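Local coordinates for protein group 3 allergen SMIPP-S YvT004A06 (Sarcoptes scabiei type hominis, PDB 3H7T) that has the fold of a trypsin-like serine protease but is an inactivated protease paralogue from the scabies mite, so probably does not cleave proteins as its relatives do, at residues E141-E153 against I165-T179. Sequence-based numbering, arbitrary orientation.
Sequences EANFTVVDRKSCE and IYDGVFCAGGEYDET. With ZN (zinc ion), chain D; ZN (zinc ion), chain C; ZN (zinc ion), chain F.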
loop_
_atom_site.group_PDB
_atom_site.type_symbol
_atom_site.label_atom_id
_atom_site.label_comp_id
_atom_site.label_asym_id
_atom_site.label_seq_id
_atom_site.Cartn_x
_atom_site.Cartn_y
_atom_site.Cartn_z
ATOM N N GLU A 141 3.147 10.893 6.809
ATOM C CA GLU A 141 2.390 11.163 5.586
ATOM C C GLU A 141 3.203 12.009 4.617
ATOM O O GLU A 141 4.077 12.768 5.031
ATOM C CB GLU A 141 1.063 11.879 5.904
ATOM C CG GLU A 141 1.265 13.279 6.488
ATOM C CD GLU A 141 -0.009 14.097 6.587
ATOM O OE1 GLU A 141 0.028 15.279 6.198
ATOM O OE2 GLU A 141 -1.043 13.575 7.050
ATOM N N ALA A 142 2.907 11.879 3.329
ATOM C CA ALA A 142 3.431 12.795 2.322
ATOM C C ALA A 142 2.522 12.852 1.104
ATOM O O ALA A 142 1.795 11.894 0.797
ATOM C CB ALA A 142 4.851 12.410 1.910
ATOM N N ASN A 143 2.569 13.985 0.414
ATOM C CA ASN A 143 2.011 14.076 -0.917
ATOM C C ASN A 143 3.078 13.724 -1.946
ATOM O O ASN A 143 4.136 14.362 -2.011
ATOM C CB ASN A 143 1.384 15.455 -1.163
ATOM C CG ASN A 143 -0.077 15.521 -0.697
ATOM O OD1 ASN A 143 -0.354 15.548 0.497
ATOM N ND2 ASN A 143 -1.010 15.505 -1.646
ATOM N N PHE A 144 2.805 12.671 -2.712
ATOM C CA PHE A 144 3.677 12.221 -3.791
ATOM C C PHE A 144 3.134 12.770 -5.104
ATOM O O PHE A 144 1.964 12.508 -5.452
ATOM C CB PHE A 144 3.653 10.690 -3.890
ATOM C CG PHE A 144 4.492 9.968 -2.861
ATOM C CD1 PHE A 144 5.528 9.130 -3.272
ATOM C CD2 PHE A 144 4.212 10.067 -1.493
ATOM C CE1 PHE A 144 6.305 8.430 -2.348
ATOM C CE2 PHE A 144 4.973 9.365 -0.549
ATOM C CZ PHE A 144 6.033 8.546 -0.974
ATOM N N THR A 145 3.972 13.486 -5.849
ATOM C CA THR A 145 3.596 13.981 -7.177
ATOM C C THR A 145 3.657 12.869 -8.211
ATOM O O THR A 145 4.685 12.204 -8.363
ATOM C CB THR A 145 4.479 15.157 -7.644
ATOM O OG1 THR A 145 4.590 16.108 -6.587
ATOM C CG2 THR A 145 3.863 15.844 -8.867
ATOM N N VAL A 146 2.546 12.678 -8.912
ATOM C CA VAL A 146 2.418 11.625 -9.912
ATOM C C VAL A 146 3.297 11.918 -11.138
ATOM O O VAL A 146 3.275 13.016 -11.701
ATOM C CB VAL A 146 0.916 11.378 -10.292
ATOM C CG1 VAL A 146 0.790 10.433 -11.487
ATOM C CG2 VAL A 146 0.138 10.812 -9.076
ATOM N N VAL A 147 4.087 10.922 -11.520
ATOM C CA VAL A 147 4.995 11.021 -12.653
ATOM C C VAL A 147 4.377 10.250 -13.821
ATOM O O VAL A 147 3.907 9.127 -13.643
ATOM C CB VAL A 147 6.380 10.416 -12.298
ATOM C CG1 VAL A 147 7.309 10.386 -13.512
ATOM C CG2 VAL A 147 7.037 11.201 -11.139
ATOM N N ASP A 148 4.398 10.856 -15.006
ATOM C CA ASP A 148 3.949 10.202 -16.235
ATOM C C ASP A 148 4.522 8.789 -16.397
ATOM O O ASP A 148 5.739 8.602 -16.313
ATOM C CB ASP A 148 4.345 11.057 -17.441
ATOM C CG ASP A 148 3.885 10.457 -18.739
ATOM O OD1 ASP A 148 2.681 10.575 -19.048
ATOM O OD2 ASP A 148 4.725 9.852 -19.435
ATOM N N ARG A 149 3.650 7.801 -16.624
ATOM C CA ARG A 149 4.085 6.396 -16.740
ATOM C C ARG A 149 5.203 6.152 -17.762
ATOM O O ARG A 149 6.189 5.476 -17.450
ATOM C CB ARG A 149 2.901 5.470 -17.033
ATOM C CG ARG A 149 3.274 3.984 -17.089
ATOM C CD ARG A 149 2.054 3.068 -17.157
ATOM N NE ARG A 149 1.176 3.188 -15.990
ATOM C CZ ARG A 149 0.018 3.854 -15.986
ATOM N NH1 ARG A 149 -0.408 4.471 -17.081
ATOM N NH2 ARG A 149 -0.715 3.912 -14.884
ATOM N N LYS A 150 5.048 6.693 -18.975
ATOM C CA LYS A 150 6.091 6.577 -19.992
ATOM C C LYS A 150 7.435 7.147 -19.519
ATOM O O LYS A 150 8.479 6.507 -19.670
ATOM C CB LYS A 150 5.662 7.245 -21.308
ATOM C CG LYS A 150 6.620 6.973 -22.472
ATOM C CD LYS A 150 6.722 5.480 -22.754
ATOM C CE LYS A 150 7.749 5.180 -23.835
ATOM N NZ LYS A 150 7.855 3.718 -24.079
ATOM N N SER A 151 7.392 8.346 -18.944
ATOM C CA SER A 151 8.590 9.005 -18.437
ATOM C C SER A 151 9.244 8.202 -17.301
ATOM O O SER A 151 10.477 8.070 -17.247
ATOM C CB SER A 151 8.257 10.440 -18.004
ATOM O OG SER A 151 9.099 10.858 -16.943
ATOM N N CYS A 152 8.418 7.641 -16.423
ATOM C CA CYS A 152 8.906 6.779 -15.339
ATOM C C CYS A 152 9.545 5.504 -15.883
ATOM O O CYS A 152 10.619 5.111 -15.437
ATOM C CB CYS A 152 7.766 6.442 -14.382
ATOM S SG CYS A 152 8.166 5.341 -13.006
ATOM N N GLU A 153 8.884 4.867 -16.850
ATOM C CA GLU A 153 9.451 3.697 -17.505
ATOM C C GLU A 153 10.807 3.963 -18.149
ATOM O O GLU A 153 11.719 3.133 -18.041
ATOM C CB GLU A 153 8.514 3.117 -18.564
ATOM C CG GLU A 153 9.162 1.901 -19.219
ATOM C CD GLU A 153 8.307 1.230 -20.256
ATOM O OE1 GLU A 153 7.712 1.932 -21.100
ATOM O OE2 GLU A 153 8.254 -0.015 -20.232
ATOM N N ILE A 165 7.472 -1.443 -14.443
ATOM C CA ILE A 165 6.521 -0.389 -14.836
ATOM C C ILE A 165 5.595 -0.882 -15.953
ATOM O O ILE A 165 6.041 -1.221 -17.059
ATOM C CB ILE A 165 7.249 0.922 -15.276
ATOM C CG1 ILE A 165 8.425 1.268 -14.323
ATOM C CG2 ILE A 165 6.255 2.084 -15.449
ATOM C CD1 ILE A 165 8.009 1.624 -12.897
ATOM N N TYR A 166 4.301 -0.906 -15.657
ATOM C CA TYR A 166 3.298 -1.420 -16.602
ATOM C C TYR A 166 1.966 -0.721 -16.290
ATOM O O TYR A 166 1.903 0.076 -15.354
ATOM C CB TYR A 166 3.229 -2.958 -16.510
ATOM C CG TYR A 166 2.614 -3.484 -15.237
ATOM C CD1 TYR A 166 1.351 -4.070 -15.252
ATOM C CD2 TYR A 166 3.280 -3.382 -14.010
ATOM C CE1 TYR A 166 0.772 -4.542 -14.094
ATOM C CE2 TYR A 166 2.706 -3.857 -12.844
ATOM C CZ TYR A 166 1.449 -4.429 -12.892
ATOM O OH TYR A 166 0.847 -4.890 -11.748
ATOM N N ASP A 167 0.908 -0.994 -17.047
ATOM C CA ASP A 167 -0.345 -0.240 -16.884
ATOM C C ASP A 167 -1.004 -0.412 -15.513
ATOM O O ASP A 167 -1.804 0.432 -15.090
ATOM C CB ASP A 167 -1.359 -0.575 -17.985
ATOM C CG ASP A 167 -0.876 -0.195 -19.377
ATOM O OD1 ASP A 167 -0.060 0.746 -19.535
ATOM O OD2 ASP A 167 -1.341 -0.843 -20.336
ATOM N N GLY A 168 -0.680 -1.505 -14.825
ATOM C CA GLY A 168 -1.277 -1.795 -13.521
ATOM C C GLY A 168 -0.592 -1.089 -12.351
ATOM O O GLY A 168 -0.949 -1.314 -11.187
ATOM N N VAL A 169 0.410 -0.265 -12.657
ATOM C CA VAL A 169 0.999 0.642 -11.666
ATOM C C VAL A 169 1.022 2.075 -12.157
ATOM O O VAL A 169 0.941 2.330 -13.363
ATOM C CB VAL A 169 2.444 0.221 -11.212
ATOM C CG1 VAL A 169 2.424 -1.145 -10.515
ATOM C CG2 VAL A 169 3.452 0.255 -12.368
ATOM N N PHE A 170 1.130 3.009 -11.216
ATOM C CA PHE A 170 1.503 4.380 -11.535
ATOM C C PHE A 170 2.709 4.771 -10.698
ATOM O O PHE A 170 3.013 4.118 -9.691
ATOM C CB PHE A 170 0.331 5.359 -11.344
ATOM C CG PHE A 170 -0.092 5.569 -9.915
ATOM C CD1 PHE A 170 0.531 6.537 -9.120
ATOM C CD2 PHE A 170 -1.142 4.834 -9.376
ATOM C CE1 PHE A 170 0.123 6.747 -7.792
ATOM C CE2 PHE A 170 -1.559 5.033 -8.045
ATOM C CZ PHE A 170 -0.933 5.999 -7.258
ATOM N N CYS A 171 3.405 5.821 -11.128
ATOM C CA CYS A 171 4.627 6.260 -10.457
ATOM C C CYS A 171 4.362 7.583 -9.775
ATOM O O CYS A 171 3.616 8.416 -10.301
ATOM C CB CYS A 171 5.766 6.431 -11.464
ATOM S SG CYS A 171 6.284 4.896 -12.291
ATOM N N ALA A 172 4.970 7.768 -8.605
ATOM C CA ALA A 172 4.849 9.012 -7.870
ATOM C C ALA A 172 6.054 9.231 -6.970
ATOM O O ALA A 172 6.720 8.273 -6.555
ATOM C CB ALA A 172 3.544 9.049 -7.069
ATOM N N GLY A 173 6.324 10.504 -6.692
ATOM C CA GLY A 173 7.478 10.912 -5.907
ATOM C C GLY A 173 8.740 10.895 -6.747
ATOM O O GLY A 173 8.702 11.091 -7.969
ATOM N N GLY A 174 9.868 10.653 -6.092
ATOM C CA GLY A 174 11.145 10.638 -6.777
ATOM C C GLY A 174 11.879 11.939 -6.542
ATOM O O GLY A 174 11.581 12.658 -5.583
ATOM N N GLU A 175 12.818 12.239 -7.440
ATOM C CA GLU A 175 13.703 13.400 -7.329
ATOM C C GLU A 175 12.984 14.752 -7.245
ATOM O O GLU A 175 13.431 15.640 -6.529
ATOM C CB GLU A 175 14.714 13.415 -8.481
ATOM C CG GLU A 175 15.791 14.500 -8.349
ATOM C CD GLU A 175 16.958 14.317 -9.305
ATOM O OE1 GLU A 175 16.764 13.768 -10.412
ATOM O OE2 GLU A 175 18.080 14.726 -8.943
ATOM N N TYR A 176 11.884 14.900 -7.981
ATOM C CA TYR A 176 11.119 16.150 -7.984
ATOM C C TYR A 176 10.685 16.567 -6.569
ATOM O O TYR A 176 10.909 17.709 -6.158
ATOM C CB TYR A 176 9.912 16.030 -8.923
ATOM C CG TYR A 176 9.067 17.285 -9.028
ATOM C CD1 TYR A 176 9.498 18.382 -9.780
ATOM C CD2 TYR A 176 7.828 17.370 -8.390
ATOM C CE1 TYR A 176 8.723 19.535 -9.884
ATOM C CE2 TYR A 176 7.042 18.524 -8.490
ATOM C CZ TYR A 176 7.498 19.600 -9.238
ATOM O OH TYR A 176 6.733 20.743 -9.344
ATOM N N ASP A 177 10.097 15.630 -5.828
ATOM C CA ASP A 177 9.630 15.872 -4.457
ATOM C C ASP A 177 10.712 15.621 -3.404
ATOM O O ASP A 177 10.620 16.133 -2.285
ATOM C CB ASP A 177 8.473 14.930 -4.104
ATOM C CG ASP A 177 7.271 15.071 -5.014
ATOM O OD1 ASP A 177 6.990 16.192 -5.489
ATOM O OD2 ASP A 177 6.587 14.043 -5.222
ATOM N N GLU A 178 11.702 14.799 -3.754
ATOM C CA GLU A 178 12.589 14.151 -2.778
ATOM C C GLU A 178 11.739 13.392 -1.741
ATOM O O GLU A 178 11.921 13.520 -0.531
ATOM C CB GLU A 178 13.565 15.157 -2.145
ATOM C CG GLU A 178 14.986 14.630 -1.985
ATOM C CD GLU A 178 15.622 14.184 -3.290
ATOM O OE1 GLU A 178 15.737 12.962 -3.501
ATOM O OE2 GLU A 178 16.011 15.043 -4.107
ATOM N N THR A 179 10.807 12.595 -2.255
ATOM C CA THR A 179 9.820 11.889 -1.448
ATOM C C THR A 179 9.773 10.446 -1.960
ATOM O O THR A 179 9.662 10.231 -3.160
ATOM C CB THR A 179 8.428 12.576 -1.580
ATOM O OG1 THR A 179 8.521 13.925 -1.104
ATOM C CG2 THR A 179 7.389 11.878 -0.769
HETATM ZN ZN ZN D . 6.222 -0.271 -21.568
HETATM ZN ZN ZN C . 1.086 0.565 -21.135
HETATM ZN ZN ZN F . 18.137 13.762 -4.773
HETATM O O HOH W 1 7.253 13.655 -8.836
HETATM O O HOH W 2 2.304 7.087 -13.609
HETATM O O HOH W 3 6.236 1.568 -23.010
HETATM O O HOH W 4 18.736 14.620 -6.446
#
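The carbonyl oxygen of Val169 is gripped side-on by Arg149: NE lies 2.8 Å and NH2 2.7 Å from that one oxygen, which sits within 2° of the guanidinium plane. NE comes nearly along the C=O axis, NH2 from above the carbonyl plane. A bend at chi3 (-61°) turns the guanidinium back to the chain at 169-172, where NH2 also forms a salt bridge with Asp113; the backbone of Asp167 passes over one face, its carboxylate turned to a zinc ion. The Arg149 chain runs alongside Ile165 in the opposite sense, CG against CG2, and Ile165 CD1 reaches the sulfur of Cys152, which is joined to Cys171 SG in a disulfide that pins the helix starting at 149 to the strand 169-172.

Farther along, the Asp177 carboxylate holds Thr145 by both oxygens: OD2 takes the backbone N at 2.7 Å on its syn side, and OD1 takes the hydroxyl OG1 at 2.6 Å through its syn lone pair. With OG1 beside its own backbone N (chi1 -47°), Thr145 offers both donors to one carboxylate. Its carbonyl receives Gly173 N, and Cys171 O receives Val147 N, bonds that pair the strands. Thr179 CG2 makes a CH-pi contact over the Phe144 ring, 3.6 Å from its centroid, while Phe214 meets that ring edge-to-face. Antiparallel strands 140-147 and 169-172, with the helix between them fastened to the second by a disulfide, belong to the C-terminal beta-barrel of the chymotrypsin fold.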